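Local coordinates for adenylation domain (Streptomyces sp., PDB 5N9W), which belongs to the ANL superfamily of AMP-binding enzymes and combines a large N-terminal part with a small C-terminal domain, at residues A[19-24]-A[179-184]; A[47-52]-A[81-86]; A[245-250]-A[271-276]; A[335-340]-A[414-419]; A[450-455]-A[516-521]. One frame throughout, in Å; residues are numbered along the deposited sequence.

Interaction 1 (A[19-24]-A[179-184]); sequences TLVDLF and VRHGNV
His181 turns its imidazole to lie beside its own backbone N, with CG anti to the carbonyl carbon (chi1 -78°), and Leu20 takes the same kind of first torsion; the ring thereby meets the start of the helix that Leu20 opens. The ring nitrogen His181 ND1 accepts from Leu20 N at 3.1 Å. The N-H points almost straight at it (168°), although the donor lies 26° out of the ring plane. In a first helical turn such an N-H has no carbonyl of the helix to bind, and here a side chain of a distant segment supplies the acceptor. Contacts around this bond hold the ring: Leu20 CB sits at its edge, in plane, 3.6 Å from His181 ND1, while Thr19 CB comes obliquely to within 3.7 Å of the same atom. Val21 CG1 adds a looser touch at CE1.

Beyond the imidazole the contact is apolar. The branches of Leu20 and Val184 cross at about a right angle, bringing Leu20 CD2 to 3.5 Å from Val184 CG1, and Trp219 and Ala162 also pack on Leu20. Each helix start also has a side-chain bond of its own. Thr19 OG1 accepts from Asp22 N at 3.2 Å, an N-cap bond, and Asn183 OD1 accepts from Arg180 N, the N-cap residue of the second helix, at 2.9 Å; Asn183 ND2 is held by the carbonyl of Pro369. The whole illustrates the N-termini of helices 20-30 and 181-191, the first capped by Thr19, tied through a histidine in the large N-terminal part of an ANL enzyme.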
# COMPACT_ATOMS: atom_id res chain seq x y z
N THR A 19 -10.65 -3.80 -18.99
CA THR A 19 -9.84 -4.71 -18.18
C THR A 19 -8.38 -4.26 -18.17
O THR A 19 -8.03 -3.32 -18.86
CB THR A 19 -9.94 -6.19 -18.65
OG1 THR A 19 -9.45 -6.35 -19.98
CG2 THR A 19 -11.35 -6.67 -18.62
N LEU A 20 -7.55 -4.93 -17.39
CA LEU A 20 -6.14 -4.60 -17.32
C LEU A 20 -5.39 -5.27 -18.45
O LEU A 20 -4.34 -4.82 -18.86
CB LEU A 20 -5.52 -5.01 -15.98
CG LEU A 20 -6.02 -4.33 -14.70
CD1 LEU A 20 -5.55 -5.11 -13.47
CD2 LEU A 20 -5.56 -2.91 -14.63
N VAL A 21 -5.92 -6.38 -18.94
CA VAL A 21 -5.27 -7.01 -20.08
C VAL A 21 -5.57 -6.15 -21.29
O VAL A 21 -4.77 -6.09 -22.20
CB VAL A 21 -5.70 -8.48 -20.30
CG1 VAL A 21 -5.86 -9.19 -18.99
CG2 VAL A 21 -6.96 -8.58 -21.13
N ASP A 22 -6.71 -5.46 -21.29
CA ASP A 22 -7.03 -4.50 -22.33
C ASP A 22 -6.12 -3.28 -22.24
O ASP A 22 -5.73 -2.71 -23.25
CB ASP A 22 -8.49 -4.04 -22.24
CG ASP A 22 -9.47 -5.08 -22.73
OD1 ASP A 22 -9.06 -6.00 -23.46
OD2 ASP A 22 -10.66 -4.96 -22.38
N LEU A 23 -5.78 -2.87 -21.02
CA LEU A 23 -4.88 -1.75 -20.82
C LEU A 23 -3.48 -2.07 -21.33
O LEU A 23 -2.82 -1.21 -21.92
CB LEU A 23 -4.81 -1.36 -19.35
CG LEU A 23 -5.63 -0.17 -18.85
CD1 LEU A 23 -6.99 -0.08 -19.51
CD2 LEU A 23 -5.77 -0.26 -17.34
N PHE A 24 -3.02 -3.28 -21.10
CA PHE A 24 -1.70 -3.65 -21.54
C PHE A 24 -1.68 -3.89 -23.08
O PHE A 24 -0.69 -3.61 -23.75
CB PHE A 24 -1.19 -4.88 -20.79
CG PHE A 24 0.20 -5.26 -21.17
CD1 PHE A 24 1.23 -4.34 -21.03
CD2 PHE A 24 0.47 -6.50 -21.71
CE1 PHE A 24 2.51 -4.66 -21.39
CE2 PHE A 24 1.76 -6.82 -22.09
CZ PHE A 24 2.78 -5.90 -21.93
N VAL A 179 -10.01 -7.76 -5.83
CA VAL A 179 -10.23 -6.54 -6.59
C VAL A 179 -10.45 -6.92 -8.04
O VAL A 179 -9.71 -7.74 -8.57
CB VAL A 179 -9.06 -5.58 -6.42
CG1 VAL A 179 -9.26 -4.30 -7.19
CG2 VAL A 179 -8.82 -5.31 -4.91
N ARG A 180 -11.50 -6.39 -8.63
CA ARG A 180 -11.89 -6.73 -9.99
C ARG A 180 -11.24 -5.81 -11.04
O ARG A 180 -10.87 -4.67 -10.72
CB ARG A 180 -13.41 -6.68 -10.12
CG ARG A 180 -14.15 -7.84 -9.48
CD ARG A 180 -15.58 -7.41 -9.18
NE ARG A 180 -16.54 -8.51 -9.17
CZ ARG A 180 -17.86 -8.33 -9.26
NH1 ARG A 180 -18.36 -7.11 -9.37
NH2 ARG A 180 -18.68 -9.37 -9.28
N HIS A 181 -11.11 -6.29 -12.28
CA HIS A 181 -10.59 -5.48 -13.39
C HIS A 181 -11.24 -4.09 -13.50
O HIS A 181 -10.55 -3.08 -13.64
CB HIS A 181 -10.74 -6.24 -14.73
CG HIS A 181 -9.72 -7.31 -14.94
ND1 HIS A 181 -8.44 -7.03 -15.36
CD2 HIS A 181 -9.76 -8.64 -14.71
CE1 HIS A 181 -7.75 -8.16 -15.41
NE2 HIS A 181 -8.52 -9.14 -15.00
N GLY A 182 -12.56 -4.06 -13.42
CA GLY A 182 -13.29 -2.81 -13.35
C GLY A 182 -12.89 -1.91 -12.18
O GLY A 182 -12.89 -0.67 -12.31
N ASN A 183 -12.55 -2.50 -11.04
CA ASN A 183 -12.07 -1.68 -9.93
C ASN A 183 -10.75 -1.01 -10.28
O ASN A 183 -10.59 0.18 -10.06
CB ASN A 183 -11.88 -2.49 -8.64
CG ASN A 183 -13.18 -3.06 -8.07
OD1 ASN A 183 -13.23 -4.23 -7.75
ND2 ASN A 183 -14.22 -2.24 -7.95
N VAL A 184 -9.80 -1.76 -10.81
CA VAL A 184 -8.52 -1.16 -11.14
C VAL A 184 -8.58 -0.15 -12.29
O VAL A 184 -7.97 0.90 -12.18
CB VAL A 184 -7.49 -2.17 -11.52
CG1 VAL A 184 -6.14 -1.50 -11.48
CG2 VAL A 184 -7.52 -3.34 -10.57

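Interaction 2 (A[47-52]-A[81-86]); sequences GLLHSW and AIAAML
Around Leu49 and Ala83, whose CA atoms lie 6.6 Å apart, the short helical segments 47-52 and 81-86 approach to 9.5 Å between axes and cross at -56°. Ala83, small and at the point where the backbones come nearest, probably lets larger side chains of the other helix settle on both its methyl and its backbone.

Trp52 sends its indole away from its backbone N (CG anti to it, chi1 -170°), which brings the flat of the ring against Ala83. The methyl Ala83 CB stands almost centrally over one face, 3.6 Å from the centroid of the six-membered ring and 11° off its normal, a textbook CH-pi contact. Trp52 NE1 donates to the carbonyl of Val139, which probably helps to fix the tilt of the indole.

Leu49 reaches across with both branches. Its CD1 lies 4.2 Å from Ala83 CB, while CD2 meets Leu86 CD1 at 3.7 Å, the two leucines crossing at about a right angle; a looser touch joins Leu49 CD2 to Ile82 CG2 at 4.3 Å. All five side chains are buried. Leu49 and Ile82 also rest on Leu37 of strand 35-39, and Leu86 continues onto Trp219 and Leu222 of helix 213-222. The contact thus joins helices 46-62 and 79-90 beside strand 35-39, apolar helix-on-helix packing within the alpha/beta N-terminal part of an ANL enzyme.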
# COMPACT_ATOMS: atom_id res chain seq x y z
N GLY A 47 6.43 -5.11 -26.76
CA GLY A 47 6.10 -6.16 -27.71
C GLY A 47 6.54 -7.55 -27.29
O GLY A 47 5.84 -8.52 -27.51
N LEU A 48 7.72 -7.66 -26.70
CA LEU A 48 8.22 -8.95 -26.25
C LEU A 48 7.52 -9.42 -24.95
O LEU A 48 7.20 -10.60 -24.79
CB LEU A 48 9.74 -8.89 -26.03
CG LEU A 48 10.32 -10.14 -25.36
CD1 LEU A 48 10.18 -11.38 -26.26
CD2 LEU A 48 11.77 -9.96 -24.91
N LEU A 49 7.31 -8.49 -24.02
CA LEU A 49 6.55 -8.76 -22.80
C LEU A 49 5.15 -9.24 -23.16
O LEU A 49 4.67 -10.25 -22.65
CB LEU A 49 6.46 -7.51 -21.90
CG LEU A 49 5.76 -7.67 -20.55
CD1 LEU A 49 6.49 -8.70 -19.72
CD2 LEU A 49 5.67 -6.34 -19.80
N HIS A 50 4.50 -8.51 -24.05
CA HIS A 50 3.21 -8.94 -24.55
C HIS A 50 3.25 -10.34 -25.15
O HIS A 50 2.29 -11.09 -25.06
CB HIS A 50 2.68 -7.97 -25.60
CG HIS A 50 1.28 -8.26 -26.02
ND1 HIS A 50 0.98 -9.04 -27.11
CD2 HIS A 50 0.09 -7.86 -25.50
CE1 HIS A 50 -0.34 -9.11 -27.25
NE2 HIS A 50 -0.90 -8.41 -26.28
N SER A 51 4.35 -10.70 -25.78
CA SER A 51 4.44 -12.00 -26.44
C SER A 51 4.72 -13.12 -25.44
O SER A 51 4.15 -14.21 -25.49
CB SER A 51 5.53 -11.95 -27.51
OG SER A 51 5.88 -13.26 -27.89
N TRP A 52 5.64 -12.83 -24.53
CA TRP A 52 5.96 -13.67 -23.40
C TRP A 52 4.71 -13.98 -22.58
O TRP A 52 4.47 -15.13 -22.19
CB TRP A 52 6.99 -12.97 -22.57
CG TRP A 52 7.58 -13.77 -21.51
CD1 TRP A 52 7.30 -15.07 -21.18
CD2 TRP A 52 8.59 -13.34 -20.60
NE1 TRP A 52 8.08 -15.47 -20.13
CE2 TRP A 52 8.88 -14.43 -19.75
CE3 TRP A 52 9.27 -12.14 -20.42
CZ2 TRP A 52 9.83 -14.34 -18.74
CZ3 TRP A 52 10.22 -12.06 -19.41
CH2 TRP A 52 10.50 -13.15 -18.59
N ALA A 81 8.40 -12.33 -12.80
CA ALA A 81 7.27 -12.04 -11.94
C ALA A 81 6.24 -11.21 -12.68
O ALA A 81 5.05 -11.49 -12.57
CB ALA A 81 7.72 -11.31 -10.68
N ILE A 82 6.66 -10.18 -13.39
CA ILE A 82 5.68 -9.35 -14.08
C ILE A 82 5.08 -10.13 -15.24
O ILE A 82 3.88 -10.05 -15.49
CB ILE A 82 6.27 -8.01 -14.57
CG1 ILE A 82 6.40 -7.02 -13.42
CG2 ILE A 82 5.37 -7.37 -15.62
CD1 ILE A 82 7.62 -7.18 -12.62
N ALA A 83 5.90 -10.90 -15.93
CA ALA A 83 5.42 -11.70 -17.05
C ALA A 83 4.41 -12.75 -16.59
O ALA A 83 3.34 -12.91 -17.18
CB ALA A 83 6.57 -12.36 -17.74
N ALA A 84 4.77 -13.45 -15.52
CA ALA A 84 3.87 -14.38 -14.84
C ALA A 84 2.55 -13.75 -14.51
O ALA A 84 1.50 -14.30 -14.81
CB ALA A 84 4.51 -14.91 -13.58
N MET A 85 2.62 -12.59 -13.87
CA MET A 85 1.42 -11.86 -13.50
C MET A 85 0.53 -11.50 -14.72
O MET A 85 -0.70 -11.61 -14.68
CB MET A 85 1.83 -10.61 -12.72
CG MET A 85 0.70 -9.78 -12.20
SD MET A 85 0.32 -8.39 -13.27
CE MET A 85 1.79 -7.39 -13.02
N LEU A 86 1.14 -11.07 -15.81
CA LEU A 86 0.36 -10.74 -17.00
C LEU A 86 -0.21 -12.00 -17.64
O LEU A 86 -1.35 -12.00 -18.14
CB LEU A 86 1.22 -9.96 -17.99
CG LEU A 86 1.64 -8.61 -17.43
CD1 LEU A 86 2.80 -8.03 -18.21
CD2 LEU A 86 0.45 -7.67 -17.45

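Interaction 3 (A[245-250]-A[271-276]); sequences VVRDRG and EGIDLP
Apolar contacts come first, and they centre on one methyl: Leu275 CD2 lies 3.5 Å from Arg247 CB and equally near the backbone N of Arg247, with Val246 CG1 at 3.9 Å from the same methyl. A leucine tip is thus pressed against the last turn of helix 239-248, while Trp296 of helix 290-300 also touches Leu275.

Here the end of helix 239-248, just before a beta-alpha-beta crossover, meets the connection inside that crossover which leaves helix 258-271 for strand 280-283; the two strands of the unit, 253-256 and 280-283, run parallel. Helix 239-248 closes in a Schellman motif at Gly250, which has positive phi and lets the chain turn off towards the first of those strands.

The charged contacts belong to the arginine head. Arg247 CG stands between the backbone N and the carbonyl carbon (chi1 84°), and further bends at chi2 and chi3 fold the guanidinium back to its sequence neighbour. There Arg247 NH1 donates to Asp248 OD1 at 3.0 Å in a straight salt bridge (166°), meeting the carboxylate from above its plane, 36° out. The same head makes a van der Waals contact across the segments, Arg247 NH2 passing Ile273 CG1 at 4.0 Å, with the two side chains crossing at about a right angle.

Water makes the polar links between the segments. One molecule accepts from Arg247 NE at 3.2 Å and from Asp274 N at 3.3 Å, lying in the guanidinium plane at its edge. A second lies between Arg247 NH2 and Glu271 OE1, but its arginine bond is too short to be trusted; Glu271 OE1 has a salt-bridge partner in Arg244.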
# COMPACT_ATOMS: atom_id res chain seq x y z
N VAL A 245 19.91 4.87 -7.70
CA VAL A 245 19.21 4.45 -8.90
C VAL A 245 18.00 5.33 -9.22
O VAL A 245 17.56 5.37 -10.36
CB VAL A 245 18.77 2.94 -8.85
CG1 VAL A 245 19.27 2.26 -7.62
CG2 VAL A 245 17.24 2.76 -9.02
N VAL A 246 17.45 6.04 -8.25
CA VAL A 246 16.36 6.95 -8.58
C VAL A 246 16.90 8.08 -9.48
O VAL A 246 16.24 8.46 -10.46
CB VAL A 246 15.68 7.54 -7.33
CG1 VAL A 246 14.70 8.63 -7.71
CG2 VAL A 246 14.95 6.43 -6.60
N ARG A 247 18.10 8.58 -9.20
CA ARG A 247 18.70 9.53 -10.13
C ARG A 247 19.18 8.78 -11.37
O ARG A 247 18.86 9.18 -12.48
CB ARG A 247 19.84 10.35 -9.50
CG ARG A 247 21.19 9.68 -9.50
CD ARG A 247 22.32 10.57 -9.94
NE ARG A 247 23.20 10.89 -8.82
CZ ARG A 247 24.05 10.04 -8.25
NH1 ARG A 247 24.19 8.79 -8.67
NH2 ARG A 247 24.78 10.46 -7.22
N ASP A 248 19.90 7.67 -11.19
CA ASP A 248 20.61 7.04 -12.30
C ASP A 248 19.67 6.43 -13.34
O ASP A 248 20.05 6.22 -14.48
CB ASP A 248 21.56 5.96 -11.78
CG ASP A 248 22.81 6.54 -11.14
OD1 ASP A 248 22.99 7.77 -11.19
OD2 ASP A 248 23.64 5.77 -10.61
N ARG A 249 18.44 6.15 -12.95
CA ARG A 249 17.47 5.55 -13.84
C ARG A 249 16.50 6.61 -14.29
O ARG A 249 15.56 6.32 -15.02
CB ARG A 249 16.74 4.40 -13.16
CG ARG A 249 17.60 3.20 -12.83
CD ARG A 249 17.84 2.35 -14.08
NE ARG A 249 19.00 1.47 -13.94
CZ ARG A 249 20.23 1.76 -14.39
NH1 ARG A 249 20.47 2.91 -15.02
NH2 ARG A 249 21.22 0.90 -14.22
N GLY A 250 16.72 7.84 -13.85
CA GLY A 250 15.86 8.94 -14.23
C GLY A 250 14.39 8.72 -13.91
O GLY A 250 13.53 9.00 -14.73
N GLU A 271 24.17 12.65 0.86
CA GLU A 271 25.11 12.48 -0.23
C GLU A 271 25.12 13.68 -1.17
O GLU A 271 26.10 13.95 -1.83
CB GLU A 271 24.78 11.22 -1.01
CG GLU A 271 25.10 9.97 -0.24
CD GLU A 271 26.32 9.24 -0.78
OE1 GLU A 271 26.61 9.40 -1.98
OE2 GLU A 271 26.97 8.50 0.00
N GLY A 272 24.03 14.43 -1.21
CA GLY A 272 23.98 15.60 -2.04
C GLY A 272 23.36 15.27 -3.38
O GLY A 272 23.48 16.02 -4.34
N ILE A 273 22.69 14.13 -3.41
CA ILE A 273 22.03 13.65 -4.60
C ILE A 273 20.96 14.63 -5.06
O ILE A 273 20.22 15.17 -4.25
CB ILE A 273 21.40 12.29 -4.35
CG1 ILE A 273 22.48 11.25 -4.02
CG2 ILE A 273 20.59 11.86 -5.54
CD1 ILE A 273 21.95 9.86 -3.84
N ASP A 274 20.91 14.89 -6.35
CA ASP A 274 19.87 15.73 -6.92
C ASP A 274 19.04 14.89 -7.87
O ASP A 274 19.57 14.02 -8.53
CB ASP A 274 20.48 16.92 -7.63
CG ASP A 274 19.45 17.93 -8.04
OD1 ASP A 274 18.47 18.15 -7.30
OD2 ASP A 274 19.64 18.52 -9.12
N LEU A 275 17.75 15.16 -7.94
CA LEU A 275 16.87 14.35 -8.79
C LEU A 275 16.06 15.18 -9.79
O LEU A 275 14.85 15.27 -9.68
CB LEU A 275 15.94 13.51 -7.91
CG LEU A 275 16.62 12.70 -6.81
CD1 LEU A 275 15.64 12.28 -5.73
CD2 LEU A 275 17.33 11.49 -7.34
N PRO A 276 16.73 15.79 -10.78
CA PRO A 276 16.07 16.68 -11.74
C PRO A 276 14.92 16.04 -12.52
O PRO A 276 14.02 16.77 -12.94
CB PRO A 276 17.22 17.06 -12.69
CG PRO A 276 18.26 16.02 -12.48
CD PRO A 276 18.18 15.71 -11.03
O HOH W 1 23.70 13.79 -7.67
O HOH W 2 25.76 9.42 -5.16

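Interaction 4 (A[335-340]-A[414-419]); sequences SVIGRP and GDLVYQ
Leu416 O is gripped by two successive N-H groups of the facing strand: Ile337 N donates to it at 3.1 Å from above its carbonyl plane, and Gly338 N adds a weak bond at 3.4 Å. Towards one end, Leu416 N returns a shorter bond to Gly338 O, 2.7 Å; towards the other, Tyr418 N donates to Ser335 O at 3.0 Å. Beyond that, a water bridges Ser335 N and Tyr418 O.

The extra residue alters where side chains go. Ile337 holds CG1 between its backbone N and carbonyl carbon (chi1 66°), which lays that atom 3.6 Å from Leu416 CB, with Ile337 CG2 at 4.0 Å from Tyr418 CB. Val336 and Val417, a non-hydrogen-bonded pair, meet through their CG2 methyls, 4.2 Å apart, on the face opposite to that of Leu416 and Tyr418. Gly338 has positive phi (76°), an angle that a glycine adopts readily. The hydroxyl of Tyr418 goes elsewhere, to Asp406, and that of Ser335 to the carbonyl of Leu288. With Ile337 and Gly338 both opposite Leu416, the pairing of antiparallel strands 335-340 and 416-421 is a worked case of the classic beta bulge.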
# COMPACT_ATOMS: atom_id res chain seq x y z
N SER A 335 -2.79 16.16 9.05
CA SER A 335 -2.55 15.26 7.93
C SER A 335 -3.64 15.38 6.87
O SER A 335 -4.61 14.64 6.89
CB SER A 335 -2.48 13.82 8.42
OG SER A 335 -1.58 13.07 7.63
N VAL A 336 -3.49 16.32 5.95
CA VAL A 336 -4.50 16.52 4.92
C VAL A 336 -4.42 15.42 3.86
O VAL A 336 -3.35 15.10 3.35
CB VAL A 336 -4.35 17.90 4.25
CG1 VAL A 336 -5.51 18.16 3.31
CG2 VAL A 336 -4.32 18.97 5.29
N ILE A 337 -5.57 14.81 3.56
CA ILE A 337 -5.63 13.80 2.53
C ILE A 337 -6.43 14.34 1.34
O ILE A 337 -6.58 13.67 0.33
CB ILE A 337 -6.27 12.49 3.03
CG1 ILE A 337 -7.74 12.70 3.37
CG2 ILE A 337 -5.48 11.93 4.18
CD1 ILE A 337 -8.40 11.46 3.98
N GLY A 338 -6.95 15.54 1.48
CA GLY A 338 -7.62 16.19 0.38
C GLY A 338 -9.02 15.68 0.10
O GLY A 338 -9.81 15.48 1.01
N ARG A 339 -9.32 15.46 -1.18
CA ARG A 339 -10.65 15.10 -1.65
C ARG A 339 -10.71 13.70 -2.23
O ARG A 339 -9.80 13.30 -2.92
CB ARG A 339 -11.10 16.11 -2.70
CG ARG A 339 -12.03 17.19 -2.19
CD ARG A 339 -13.46 16.69 -2.33
NE ARG A 339 -14.42 17.46 -1.56
CZ ARG A 339 -15.66 17.05 -1.32
NH1 ARG A 339 -16.08 15.88 -1.79
NH2 ARG A 339 -16.49 17.80 -0.60
N PRO A 340 -11.79 12.95 -1.97
CA PRO A 340 -11.89 11.63 -2.61
C PRO A 340 -11.85 11.67 -4.14
O PRO A 340 -12.23 12.65 -4.76
CB PRO A 340 -13.25 11.10 -2.13
CG PRO A 340 -13.93 12.23 -1.50
CD PRO A 340 -12.89 13.17 -1.02
N GLY A 414 -13.94 21.76 1.63
CA GLY A 414 -14.12 20.38 1.22
C GLY A 414 -12.98 19.40 1.47
O GLY A 414 -13.16 18.20 1.30
N ASP A 415 -11.83 19.92 1.89
CA ASP A 415 -10.65 19.08 2.12
C ASP A 415 -10.83 18.14 3.32
O ASP A 415 -11.35 18.54 4.35
CB ASP A 415 -9.42 19.94 2.34
CG ASP A 415 -8.66 20.24 1.06
OD1 ASP A 415 -9.13 19.87 -0.05
OD2 ASP A 415 -7.59 20.87 1.16
N LEU A 416 -10.40 16.89 3.20
CA LEU A 416 -10.49 15.97 4.32
C LEU A 416 -9.20 15.97 5.10
O LEU A 416 -8.14 16.24 4.54
CB LEU A 416 -10.82 14.54 3.87
CG LEU A 416 -12.29 14.20 3.73
CD1 LEU A 416 -12.98 15.12 2.76
CD2 LEU A 416 -12.47 12.76 3.29
N VAL A 417 -9.30 15.67 6.39
CA VAL A 417 -8.15 15.59 7.25
C VAL A 417 -8.24 14.32 8.06
O VAL A 417 -9.22 14.07 8.77
CB VAL A 417 -8.05 16.81 8.15
CG1 VAL A 417 -6.91 16.67 9.15
CG2 VAL A 417 -7.87 18.06 7.28
N TYR A 418 -7.21 13.48 7.93
CA TYR A 418 -7.17 12.21 8.64
C TYR A 418 -6.96 12.43 10.13
O TYR A 418 -5.95 13.00 10.56
CB TYR A 418 -6.05 11.35 8.10
CG TYR A 418 -5.95 9.99 8.74
CD1 TYR A 418 -6.80 8.97 8.34
CD2 TYR A 418 -5.00 9.72 9.71
CE1 TYR A 418 -6.72 7.73 8.90
CE2 TYR A 418 -4.90 8.47 10.27
CZ TYR A 418 -5.77 7.47 9.85
OH TYR A 418 -5.70 6.21 10.39
N GLN A 419 -7.92 11.97 10.93
CA GLN A 419 -7.80 12.07 12.36
C GLN A 419 -7.21 10.79 12.94
O GLN A 419 -6.25 10.85 13.71
CB GLN A 419 -9.15 12.37 12.98
CG GLN A 419 -9.68 13.74 12.63
CD GLN A 419 -8.83 14.86 13.17
OE1 GLN A 419 -8.08 14.68 14.13
NE2 GLN A 419 -8.94 16.04 12.58
O HOH W 3 -4.39 15.09 10.74

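Interaction 5 (A[450-455]-A[516-521]); sequences DAVVWV and ADRASV
Val452 and Trp454 project from strand 448-457 onto the start of helix 518-528 and the residues before it, a strand-to-helix contact in the small C-terminal alpha/beta domain of the ANL fold, whose three-stranded sheet has this strand at one edge. Along the strand Val452 comes first. It places CG1 between its backbone N and carbonyl carbon (chi1 59°), and CG2, anti to the N, rests over one face of the guanidinium of Arg518, 3.3 Å from Arg518 NH2. The same methyl touches Ala516 CB at 4.4 Å, and Val452 CG1 slides past Val521 CG2 at 4.2 Å.

Val453 points its side chain away from segment 516-521 and packs on Leu435 and Val438 of helix 435-443, but offers its carbonyl. Arg518 NE donates to Val453 O at 3.4 Å, a weak bond (151°) made near the guanidinium plane at its edge. The stronger partner of the arginine lies elsewhere: Glu439 takes a salt bridge from Arg518 NH2 and a hydrogen bond from Val453 N. One carboxylate therefore serves both sides of the contact and would probably help to fix how the guanidinium is turned.

Trp454 follows. Its CB passes the arginine chain, 4.1 Å from Arg518 CD, while the indole, which also meets the ring of His456, receives Val521 over one face. Val521 CG1 sits toward the rim of the six-membered ring, 4.1 Å from its centroid and 15° off the normal, a CH-pi contact in which Trp454 CZ3 is the nearest ring atom, at 3.9 Å.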
# COMPACT_ATOMS: atom_id res chain seq x y z
N ASP A 450 10.57 6.38 15.26
CA ASP A 450 9.23 5.82 15.18
C ASP A 450 8.79 5.21 16.50
O ASP A 450 9.61 4.80 17.30
CB ASP A 450 9.19 4.76 14.09
CG ASP A 450 8.19 5.09 13.02
OD1 ASP A 450 7.07 5.51 13.38
OD2 ASP A 450 8.55 4.93 11.82
N ALA A 451 7.48 5.12 16.70
CA ALA A 451 6.92 4.60 17.93
C ALA A 451 5.55 3.98 17.70
O ALA A 451 4.76 4.50 16.94
CB ALA A 451 6.83 5.70 18.99
N VAL A 452 5.28 2.87 18.37
CA VAL A 452 3.92 2.34 18.41
C VAL A 452 3.52 2.08 19.86
O VAL A 452 4.25 1.45 20.62
CB VAL A 452 3.79 1.08 17.56
CG1 VAL A 452 4.73 0.01 18.06
CG2 VAL A 452 2.35 0.58 17.56
N VAL A 453 2.37 2.59 20.27
CA VAL A 453 1.89 2.35 21.62
C VAL A 453 0.62 1.53 21.56
O VAL A 453 -0.16 1.64 20.60
CB VAL A 453 1.68 3.66 22.42
CG1 VAL A 453 2.76 4.68 22.09
CG2 VAL A 453 0.33 4.26 22.14
N TRP A 454 0.43 0.67 22.56
CA TRP A 454 -0.78 -0.14 22.63
C TRP A 454 -1.14 -0.53 24.05
O TRP A 454 -0.33 -0.41 24.96
CB TRP A 454 -0.63 -1.39 21.79
CG TRP A 454 0.28 -2.42 22.36
CD1 TRP A 454 -0.10 -3.56 22.99
CD2 TRP A 454 1.72 -2.45 22.30
NE1 TRP A 454 1.01 -4.29 23.35
CE2 TRP A 454 2.14 -3.63 22.94
CE3 TRP A 454 2.69 -1.59 21.79
CZ2 TRP A 454 3.48 -3.98 23.08
CZ3 TRP A 454 4.02 -1.93 21.92
CH2 TRP A 454 4.41 -3.11 22.56
N VAL A 455 -2.37 -1.01 24.22
CA VAL A 455 -2.80 -1.58 25.49
C VAL A 455 -2.42 -3.03 25.58
O VAL A 455 -2.90 -3.84 24.81
CB VAL A 455 -4.31 -1.48 25.65
CG1 VAL A 455 -4.71 -1.91 27.06
CG2 VAL A 455 -4.74 -0.08 25.36
N ALA A 516 2.33 -0.31 11.05
CA ALA A 516 2.97 -1.01 12.18
C ALA A 516 2.16 -2.22 12.61
O ALA A 516 0.94 -2.13 12.78
CB ALA A 516 3.19 -0.07 13.33
N ASP A 517 2.84 -3.35 12.72
CA ASP A 517 2.22 -4.62 13.11
C ASP A 517 2.09 -4.71 14.62
O ASP A 517 3.06 -5.03 15.30
CB ASP A 517 3.05 -5.79 12.59
CG ASP A 517 2.31 -7.10 12.65
OD1 ASP A 517 1.13 -7.12 13.06
OD2 ASP A 517 2.92 -8.11 12.24
N ARG A 518 0.89 -4.43 15.14
CA ARG A 518 0.65 -4.41 16.58
C ARG A 518 0.72 -5.79 17.22
O ARG A 518 1.22 -5.94 18.34
CB ARG A 518 -0.71 -3.79 16.87
CG ARG A 518 -0.76 -2.31 16.63
CD ARG A 518 -1.42 -1.55 17.79
NE ARG A 518 -0.93 -0.17 17.86
CZ ARG A 518 -1.09 0.72 16.89
NH1 ARG A 518 -1.72 0.39 15.78
NH2 ARG A 518 -0.61 1.95 17.02
N ALA A 519 0.21 -6.80 16.53
CA ALA A 519 0.17 -8.14 17.07
C ALA A 519 1.56 -8.72 17.16
O ALA A 519 1.83 -9.55 18.01
CB ALA A 519 -0.71 -9.02 16.23
N SER A 520 2.45 -8.29 16.28
CA SER A 520 3.79 -8.82 16.30
C SER A 520 4.64 -8.11 17.34
O SER A 520 5.44 -8.74 18.03
CB SER A 520 4.43 -8.70 14.92
OG SER A 520 5.80 -9.05 14.98
N VAL A 521 4.47 -6.80 17.46
CA VAL A 521 5.25 -6.06 18.43
C VAL A 521 4.85 -6.50 19.85
O VAL A 521 5.70 -6.69 20.70
CB VAL A 521 5.09 -4.53 18.24
CG1 VAL A 521 3.71 -4.05 18.63
CG2 VAL A 521 6.13 -3.80 19.05

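Overall arrangement
Compared side by side, the five contacts show chemistry following place. Interactions 1 and 2 touch through Phe24, whose ring packs on Leu49, His50 and Leu86; helix 213-222 borders both. All touching side chains of interaction 2 are buried and its chemistry is wholly apolar; interaction 1, with four of five buried, adds a histidine bond and a threonine N-cap. Interaction 3 is partly at the surface, buried Val246, Ile273 and Leu275 lying beside exposed Arg247 and Asp274, with waters between. Interaction 4 is backbone pairing within a large mixed sheet. Interaction 5 sets a C-terminal-domain helix on a strand; its nearest atoms are about 9 Å from those of interaction 4, and it lies across the chain's centre from interactions 1 and 2.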